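Long-range contacts in toxin 2A (Paenibacillus larvae, PDB 5URP), which is an ADP-ribosyltransferase toxin that acts as a virulence factor and probably transfers ADP-ribose from NAD+ to a host target: residues M23-E31 with K98-G106; W44-Q55 with K84-T95. All blocks are in the same frame, centred on the assembly; numbering follows the deposited sequence.

Interaction 1 (M23-E31 with K98-G106)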
# COMPACT_ATOMS: atom_id res chain seq x y z
N MET A 23 16.17 9.99 -2.26
CA MET A 23 15.11 9.00 -2.43
C MET A 23 15.70 7.59 -2.49
O MET A 23 16.61 7.32 -3.26
CB MET A 23 14.30 9.27 -3.71
CG MET A 23 13.25 8.19 -4.07
SD MET A 23 11.91 8.06 -2.87
CE MET A 23 11.14 9.67 -3.06
N ILE A 24 15.19 6.74 -1.63
CA ILE A 24 15.56 5.34 -1.55
C ILE A 24 14.57 4.52 -2.36
O ILE A 24 13.35 4.64 -2.17
CB ILE A 24 15.57 4.84 -0.10
CG1 ILE A 24 16.55 5.64 0.77
CG2 ILE A 24 15.91 3.35 -0.06
CD1 ILE A 24 16.36 5.35 2.24
N ASP A 25 15.08 3.64 -3.21
CA ASP A 25 14.23 2.71 -3.96
C ASP A 25 15.00 1.40 -4.05
O ASP A 25 16.03 1.35 -4.72
CB ASP A 25 13.89 3.29 -5.33
CG ASP A 25 13.07 2.36 -6.19
OD1 ASP A 25 12.64 1.27 -5.74
OD2 ASP A 25 12.85 2.74 -7.35
N PHE A 26 14.53 0.39 -3.33
CA PHE A 26 15.20 -0.90 -3.25
C PHE A 26 14.91 -1.79 -4.45
O PHE A 26 15.61 -2.79 -4.62
CB PHE A 26 14.80 -1.61 -1.96
CG PHE A 26 15.31 -0.91 -0.72
CD1 PHE A 26 16.66 -0.88 -0.45
CD2 PHE A 26 14.44 -0.28 0.14
CE1 PHE A 26 17.13 -0.23 0.68
CE2 PHE A 26 14.91 0.37 1.27
CZ PHE A 26 16.23 0.39 1.53
N ARG A 27 13.93 -1.44 -5.28
CA ARG A 27 13.60 -2.17 -6.50
C ARG A 27 13.28 -3.61 -6.09
O ARG A 27 12.23 -3.82 -5.47
CB ARG A 27 14.70 -1.99 -7.55
CG ARG A 27 14.80 -0.54 -8.06
CD ARG A 27 15.74 -0.40 -9.26
NE ARG A 27 15.35 -1.25 -10.39
CZ ARG A 27 14.52 -0.89 -11.37
NH1 ARG A 27 13.97 0.31 -11.39
NH2 ARG A 27 14.24 -1.76 -12.34
N ILE A 28 14.09 -4.61 -6.46
CA ILE A 28 13.81 -5.99 -6.05
C ILE A 28 14.83 -6.51 -5.03
O ILE A 28 14.87 -7.71 -4.77
CB ILE A 28 13.73 -6.93 -7.27
CG1 ILE A 28 15.05 -6.92 -8.04
CG2 ILE A 28 12.58 -6.52 -8.17
CD1 ILE A 28 15.12 -8.05 -9.12
N ASP A 29 15.65 -5.63 -4.45
CA ASP A 29 16.75 -6.07 -3.59
C ASP A 29 16.22 -6.27 -2.18
O ASP A 29 16.28 -5.38 -1.33
CB ASP A 29 17.91 -5.08 -3.63
CG ASP A 29 19.16 -5.60 -2.94
OD1 ASP A 29 19.06 -6.49 -2.05
OD2 ASP A 29 20.26 -5.11 -3.26
N LYS A 30 15.73 -7.48 -1.93
CA LYS A 30 15.09 -7.81 -0.66
C LYS A 30 16.08 -7.74 0.50
O LYS A 30 15.72 -7.32 1.60
CB LYS A 30 14.47 -9.20 -0.75
CG LYS A 30 13.23 -9.41 0.04
CD LYS A 30 12.55 -10.71 -0.34
CE LYS A 30 11.24 -10.86 0.44
NZ LYS A 30 10.43 -12.05 0.04
N GLU A 31 17.34 -8.15 0.29
CA GLU A 31 18.27 -8.16 1.42
C GLU A 31 18.62 -6.75 1.87
O GLU A 31 18.61 -6.45 3.07
CB GLU A 31 19.52 -8.98 1.08
CG GLU A 31 19.26 -10.48 1.14
CD GLU A 31 18.54 -10.90 2.43
OE1 GLU A 31 19.08 -10.64 3.53
OE2 GLU A 31 17.42 -11.45 2.34
N LYS A 98 12.82 8.57 8.30
CA LYS A 98 14.04 9.37 8.26
C LYS A 98 14.41 9.76 6.83
O LYS A 98 14.99 10.83 6.62
CB LYS A 98 15.20 8.59 8.90
CG LYS A 98 16.50 9.41 8.98
CD LYS A 98 17.59 8.71 9.78
CE LYS A 98 18.97 9.29 9.45
NZ LYS A 98 20.04 8.99 10.47
N ASP A 99 14.09 8.92 5.84
CA ASP A 99 14.41 9.21 4.45
C ASP A 99 13.14 9.05 3.62
O ASP A 99 12.27 8.26 3.98
CB ASP A 99 15.46 8.26 3.87
CG ASP A 99 16.57 7.93 4.85
OD1 ASP A 99 17.40 8.83 5.11
OD2 ASP A 99 16.64 6.76 5.31
N SER A 100 13.09 9.72 2.47
CA SER A 100 12.00 9.43 1.54
C SER A 100 12.25 8.06 0.91
O SER A 100 13.40 7.67 0.69
CB SER A 100 11.89 10.46 0.45
OG SER A 100 11.85 11.78 1.02
N VAL A 101 11.17 7.35 0.61
CA VAL A 101 11.32 5.98 0.13
C VAL A 101 10.21 5.65 -0.85
O VAL A 101 9.08 6.12 -0.72
CB VAL A 101 11.32 4.98 1.31
CG1 VAL A 101 10.00 4.83 1.88
CG2 VAL A 101 11.89 3.64 0.88
N THR A 102 10.56 4.79 -1.81
CA THR A 102 9.62 4.27 -2.78
C THR A 102 9.11 2.92 -2.29
O THR A 102 9.90 2.09 -1.82
CB THR A 102 10.31 4.10 -4.14
OG1 THR A 102 10.79 5.36 -4.58
CG2 THR A 102 9.33 3.57 -5.18
N VAL A 103 7.81 2.73 -2.36
CA VAL A 103 7.20 1.45 -2.04
C VAL A 103 6.32 1.01 -3.21
O VAL A 103 6.03 1.77 -4.12
CB VAL A 103 6.39 1.48 -0.74
CG1 VAL A 103 7.31 1.79 0.46
CG2 VAL A 103 5.21 2.48 -0.82
N TYR A 104 5.93 -0.26 -3.17
CA TYR A 104 5.22 -0.91 -4.28
C TYR A 104 3.96 -1.59 -3.78
O TYR A 104 3.91 -2.12 -2.67
CB TYR A 104 6.15 -1.95 -4.94
CG TYR A 104 7.38 -1.34 -5.54
CD1 TYR A 104 7.37 -0.88 -6.85
CD2 TYR A 104 8.54 -1.21 -4.80
CE1 TYR A 104 8.46 -0.30 -7.40
CE2 TYR A 104 9.68 -0.63 -5.36
CZ TYR A 104 9.63 -0.16 -6.66
OH TYR A 104 10.74 0.39 -7.24
N ARG A 105 2.91 -1.58 -4.61
CA ARG A 105 1.68 -2.26 -4.25
C ARG A 105 1.04 -2.82 -5.51
O ARG A 105 0.76 -2.07 -6.44
CB ARG A 105 0.70 -1.29 -3.58
CG ARG A 105 -0.63 -1.91 -3.28
CD ARG A 105 -1.47 -0.95 -2.45
NE ARG A 105 -2.87 -1.36 -2.37
CZ ARG A 105 -3.33 -2.34 -1.59
NH1 ARG A 105 -2.51 -3.03 -0.80
NH2 ARG A 105 -4.62 -2.63 -1.60
N GLY A 106 0.85 -4.13 -5.56
CA GLY A 106 0.05 -4.71 -6.61
C GLY A 106 -1.42 -4.70 -6.23
O GLY A 106 -1.78 -5.02 -5.10
O HOH W 1 12.11 0.59 -2.01

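Interaction 2 (W44-Q55 with K84-T95)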
# COMPACT_ATOMS: atom_id res chain seq x y z
N TRP A 44 10.78 2.13 16.17
CA TRP A 44 9.34 2.13 16.39
C TRP A 44 8.94 1.20 17.53
O TRP A 44 8.05 1.52 18.33
CB TRP A 44 8.67 1.71 15.10
CG TRP A 44 7.20 1.81 15.02
CD1 TRP A 44 6.39 2.69 15.71
CD2 TRP A 44 6.35 1.07 14.16
NE1 TRP A 44 5.09 2.51 15.32
CE2 TRP A 44 5.03 1.50 14.38
CE3 TRP A 44 6.58 0.05 13.22
CZ2 TRP A 44 3.96 0.98 13.69
CZ3 TRP A 44 5.50 -0.49 12.54
CH2 TRP A 44 4.19 -0.03 12.78
N LYS A 45 9.59 0.03 17.62
CA LYS A 45 9.08 -1.00 18.52
C LYS A 45 9.13 -0.57 19.98
O LYS A 45 8.29 -1.00 20.78
CB LYS A 45 9.82 -2.33 18.33
CG LYS A 45 11.16 -2.49 18.97
CD LYS A 45 11.50 -3.97 18.91
CE LYS A 45 12.61 -4.37 19.84
NZ LYS A 45 12.62 -5.85 19.96
N SER A 46 10.10 0.25 20.37
CA SER A 46 10.15 0.65 21.77
C SER A 46 9.05 1.63 22.15
O SER A 46 8.90 1.95 23.34
CB SER A 46 11.49 1.29 22.13
OG SER A 46 11.74 2.32 21.20
N THR A 47 8.31 2.16 21.18
CA THR A 47 7.18 3.03 21.46
C THR A 47 5.85 2.30 21.45
O THR A 47 4.87 2.83 21.97
CB THR A 47 7.10 4.19 20.45
OG1 THR A 47 6.62 3.72 19.20
CG2 THR A 47 8.49 4.90 20.33
N LEU A 48 5.83 1.09 20.90
CA LEU A 48 4.60 0.33 20.70
C LEU A 48 4.20 -0.41 21.97
O LEU A 48 5.05 -0.94 22.69
CB LEU A 48 4.77 -0.68 19.57
CG LEU A 48 4.82 -0.15 18.15
CD1 LEU A 48 5.20 -1.31 17.21
CD2 LEU A 48 3.48 0.44 17.76
N THR A 49 2.89 -0.46 22.23
CA THR A 49 2.39 -1.27 23.33
C THR A 49 2.18 -2.69 22.83
O THR A 49 2.06 -2.93 21.64
CB THR A 49 1.06 -0.76 23.86
OG1 THR A 49 0.08 -0.98 22.84
CG2 THR A 49 1.10 0.73 24.22
N GLU A 50 2.08 -3.63 23.77
CA GLU A 50 1.86 -5.02 23.36
C GLU A 50 0.55 -5.18 22.59
O GLU A 50 0.50 -5.93 21.60
CB GLU A 50 1.90 -5.94 24.59
CG GLU A 50 3.28 -6.02 25.24
CD GLU A 50 4.37 -6.47 24.26
OE1 GLU A 50 4.24 -7.56 23.67
OE2 GLU A 50 5.34 -5.71 24.08
N GLU A 51 -0.51 -4.50 23.01
CA GLU A 51 -1.77 -4.59 22.28
C GLU A 51 -1.69 -3.96 20.90
O GLU A 51 -2.29 -4.50 19.94
CB GLU A 51 -2.90 -3.95 23.10
CG GLU A 51 -4.30 -4.27 22.58
CD GLU A 51 -4.51 -5.76 22.24
OE1 GLU A 51 -4.37 -6.61 23.15
OE2 GLU A 51 -4.80 -6.09 21.07
N GLU A 52 -0.92 -2.89 20.72
CA GLU A 52 -0.72 -2.35 19.39
C GLU A 52 -0.02 -3.36 18.49
O GLU A 52 -0.44 -3.59 17.35
CB GLU A 52 0.09 -1.04 19.43
CG GLU A 52 -0.75 0.15 19.92
CD GLU A 52 0.09 1.38 20.33
OE1 GLU A 52 1.32 1.29 20.45
OE2 GLU A 52 -0.52 2.42 20.60
N LYS A 53 1.07 -3.95 18.98
CA LYS A 53 1.78 -4.97 18.19
C LYS A 53 0.84 -6.09 17.78
O LYS A 53 0.84 -6.52 16.62
CB LYS A 53 2.95 -5.55 18.99
CG LYS A 53 4.06 -4.54 19.26
CD LYS A 53 5.10 -5.16 20.17
CE LYS A 53 6.16 -4.18 20.59
NZ LYS A 53 6.69 -4.57 21.92
N ARG A 54 0.03 -6.59 18.72
CA ARG A 54 -0.88 -7.69 18.42
C ARG A 54 -1.87 -7.32 17.33
O ARG A 54 -2.15 -8.12 16.43
CB ARG A 54 -1.60 -8.10 19.69
CG ARG A 54 -2.69 -9.11 19.47
CD ARG A 54 -3.35 -9.48 20.79
NE ARG A 54 -4.78 -9.15 20.76
CZ ARG A 54 -5.76 -10.00 20.48
NH1 ARG A 54 -7.01 -9.58 20.46
NH2 ARG A 54 -5.50 -11.28 20.22
N GLN A 55 -2.42 -6.10 17.37
CA GLN A 55 -3.39 -5.71 16.35
C GLN A 55 -2.74 -5.55 14.99
O GLN A 55 -3.38 -5.85 13.97
CB GLN A 55 -4.12 -4.42 16.74
CG GLN A 55 -5.04 -4.57 17.92
CD GLN A 55 -6.15 -5.60 17.71
OE1 GLN A 55 -6.53 -5.92 16.57
NE2 GLN A 55 -6.65 -6.14 18.81
N LYS A 84 -10.11 -1.94 17.19
CA LYS A 84 -8.91 -2.36 16.47
C LYS A 84 -8.32 -1.22 15.66
O LYS A 84 -7.10 -1.04 15.61
CB LYS A 84 -9.25 -3.52 15.53
CG LYS A 84 -9.83 -4.72 16.18
CD LYS A 84 -9.85 -5.86 15.15
CE LYS A 84 -10.15 -7.19 15.78
NZ LYS A 84 -11.60 -7.47 15.67
N ILE A 85 -9.18 -0.45 14.99
CA ILE A 85 -8.74 0.63 14.13
C ILE A 85 -8.12 1.76 14.96
O ILE A 85 -7.12 2.36 14.54
CB ILE A 85 -9.93 1.10 13.28
CG1 ILE A 85 -10.28 -0.00 12.27
CG2 ILE A 85 -9.67 2.44 12.60
CD1 ILE A 85 -11.69 0.12 11.76
N GLU A 86 -8.66 2.02 16.15
CA GLU A 86 -8.06 3.01 17.05
C GLU A 86 -6.63 2.61 17.43
O GLU A 86 -5.73 3.46 17.46
CB GLU A 86 -8.94 3.18 18.30
CG GLU A 86 -8.38 4.07 19.38
CD GLU A 86 -9.29 4.15 20.60
OE1 GLU A 86 -10.34 3.45 20.62
OE2 GLU A 86 -8.96 4.90 21.54
N LEU A 87 -6.40 1.32 17.68
CA LEU A 87 -5.08 0.85 18.08
C LEU A 87 -4.08 0.96 16.93
O LEU A 87 -2.94 1.43 17.12
CB LEU A 87 -5.19 -0.60 18.58
CG LEU A 87 -5.81 -0.74 19.96
CD1 LEU A 87 -6.30 -2.17 20.25
CD2 LEU A 87 -4.80 -0.32 21.00
N ILE A 88 -4.47 0.52 15.73
CA ILE A 88 -3.57 0.65 14.59
C ILE A 88 -3.29 2.11 14.28
O ILE A 88 -2.15 2.48 14.00
CB ILE A 88 -4.16 -0.09 13.38
CG1 ILE A 88 -4.38 -1.55 13.74
CG2 ILE A 88 -3.20 0.04 12.22
CD1 ILE A 88 -5.13 -2.34 12.69
N ASP A 89 -4.33 2.96 14.33
CA ASP A 89 -4.15 4.39 14.08
C ASP A 89 -3.11 4.96 15.02
O ASP A 89 -2.21 5.71 14.61
CB ASP A 89 -5.46 5.14 14.27
CG ASP A 89 -6.45 4.92 13.16
OD1 ASP A 89 -6.11 4.28 12.16
OD2 ASP A 89 -7.57 5.46 13.31
N LYS A 90 -3.25 4.63 16.30
CA LYS A 90 -2.37 5.15 17.34
C LYS A 90 -0.96 4.63 17.16
O LYS A 90 0.00 5.35 17.46
CB LYS A 90 -2.95 4.77 18.70
CG LYS A 90 -2.19 5.18 19.95
CD LYS A 90 -3.07 4.97 21.20
CE LYS A 90 -3.49 3.51 21.46
NZ LYS A 90 -2.49 2.69 22.24
N ALA A 91 -0.80 3.40 16.67
CA ALA A 91 0.52 2.86 16.43
C ALA A 91 1.22 3.56 15.26
O ALA A 91 2.43 3.80 15.32
CB ALA A 91 0.42 1.34 16.17
N LEU A 92 0.51 3.85 14.18
CA LEU A 92 1.21 4.36 13.01
C LEU A 92 1.70 5.80 13.18
O LEU A 92 2.66 6.18 12.51
CB LEU A 92 0.33 4.24 11.79
CG LEU A 92 0.05 2.79 11.37
CD1 LEU A 92 -0.99 2.74 10.25
CD2 LEU A 92 1.30 2.00 10.90
N ILE A 93 1.09 6.59 14.06
CA ILE A 93 1.61 7.95 14.27
C ILE A 93 2.83 7.97 15.17
O ILE A 93 3.43 9.04 15.38
CB ILE A 93 0.50 8.88 14.80
CG1 ILE A 93 -0.04 8.41 16.15
CG2 ILE A 93 -0.58 8.97 13.74
CD1 ILE A 93 -1.07 9.36 16.76
N LYS A 94 3.27 6.82 15.66
CA LYS A 94 4.48 6.72 16.46
C LYS A 94 5.74 6.54 15.63
O LYS A 94 6.81 6.30 16.20
CB LYS A 94 4.36 5.56 17.44
CG LYS A 94 3.17 5.67 18.37
CD LYS A 94 3.23 4.61 19.43
CE LYS A 94 2.07 4.73 20.40
NZ LYS A 94 2.14 3.71 21.49
N THR A 95 5.67 6.62 14.31
CA THR A 95 6.91 6.55 13.57
C THR A 95 6.86 7.54 12.41
O THR A 95 5.82 8.05 12.03
CB THR A 95 7.19 5.12 13.13
OG1 THR A 95 8.56 5.00 12.66
CG2 THR A 95 6.15 4.67 12.10
O HOH W 2 -2.50 0.17 23.55

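Interaction 1 (M23-E31 with K98-G106)
A single parallel beta bridge between I24 and V101 lays the first modelled residues along the outermost strand of the central mixed sheet, an example of an edge strand gaining a short extra partner without the sheet gaining a full strand. I24 N donates to S100 O at 3.1 Å, and I24 O accepts from T102 N at 2.8 Å, so one residue holds both ends of the bridge. Beyond it the pairing passes to solvent: one water accepts from F26 N and donates to T102 O. Side chains then take over. With its CG anti to the backbone N (chi1 177°), D25 swings its carboxylate across to Y104, whose OH donates to D25 OD1 at 2.6 Å on the syn side; the carboxylate lies at the ring's edge, its plane turned 40° from that of the ring. The same oxygen accepts from R27 N at 3.0 Å, approached from above the carboxylate plane. This Asx turn leads into the type II' turn of F26 to D29, so D25 ties the change of chain direction to the strand. At the other end, the bent M23 chain places SD 3.4 Å from T102 OG1 and lays CE beside S100 CB. The tip of I24, CD1, rests 3.5 Å from D99 CB, while its CG2 lies over one face of the F26 ring, toward the rim. D99 OD2 accepts a hydrogen bond from W36 NE1 of helix 30-45, which also touches I24 and F26. Strand 164-170 pairs with 101-107 antiparallel, and R105 of the same strand, consistent with the arginine of the family's R-S-E signature, donates to S150 O in strand 149-152.

Interaction 2 (W44-Q55 with K84-T95)
A capping box joined to a salt-bridge network ties the start of helix 50-61 to helix 79-92 and the turn after it, where E52 meets K90 of the helix and K94 of the turn. T49 OG1 accepts from E52 N, and T49 N donates back to E52 OE1 at 2.9 Å. K94, its chain extended beyond CG, brings NZ to the syn lone pair of E52 OE1 at 2.8 Å, while K90 NZ comes to OE2 from above the carboxylate plane at 2.6 Å. K94 NZ further donates to T47 O at 2.9 Å. Beside this polar cluster, A91 CB sits 3.6 Å from L48 CD2, and the CD1 methyl of L87 packs against both CG of E51 and CG of Q55. W44 forms the far end: its NE1 donates to A91 O at 3.0 Å, nearly in the ring plane, and its two faces are covered by L48 CD1 and T95, whose CB makes a CH-pi contact 3.9 Å from the centroid of the five-membered ring. A91 O, which K94 N also reaches from its other face, is thus gripped twice. Two lysines and a backbone N-H around one buried carboxylate would be expected to favour its ionised form and hold it in a fixed rotation.

How the interactions relate
The two contacts illustrate how a helical N-terminal region can be fastened to a sheet at its start and closed on itself further along. Their centres lie 23 Å apart, and no residue of one touches the other except through the chain. Helix 30-45 spans the gap: it starts near the end of 23-31 and carries W44 in its last turn. Interaction 2 joins the end of that helix and helix 50-61 to helix 79-92, within the mainly helical excursion between the two segments of interaction 1, and strand 101-107 is the next element after helix 79-92. The result is a helical layer, packed internally by interaction 2, whose entry and exit meet at the edge of the mixed sheet in interaction 1.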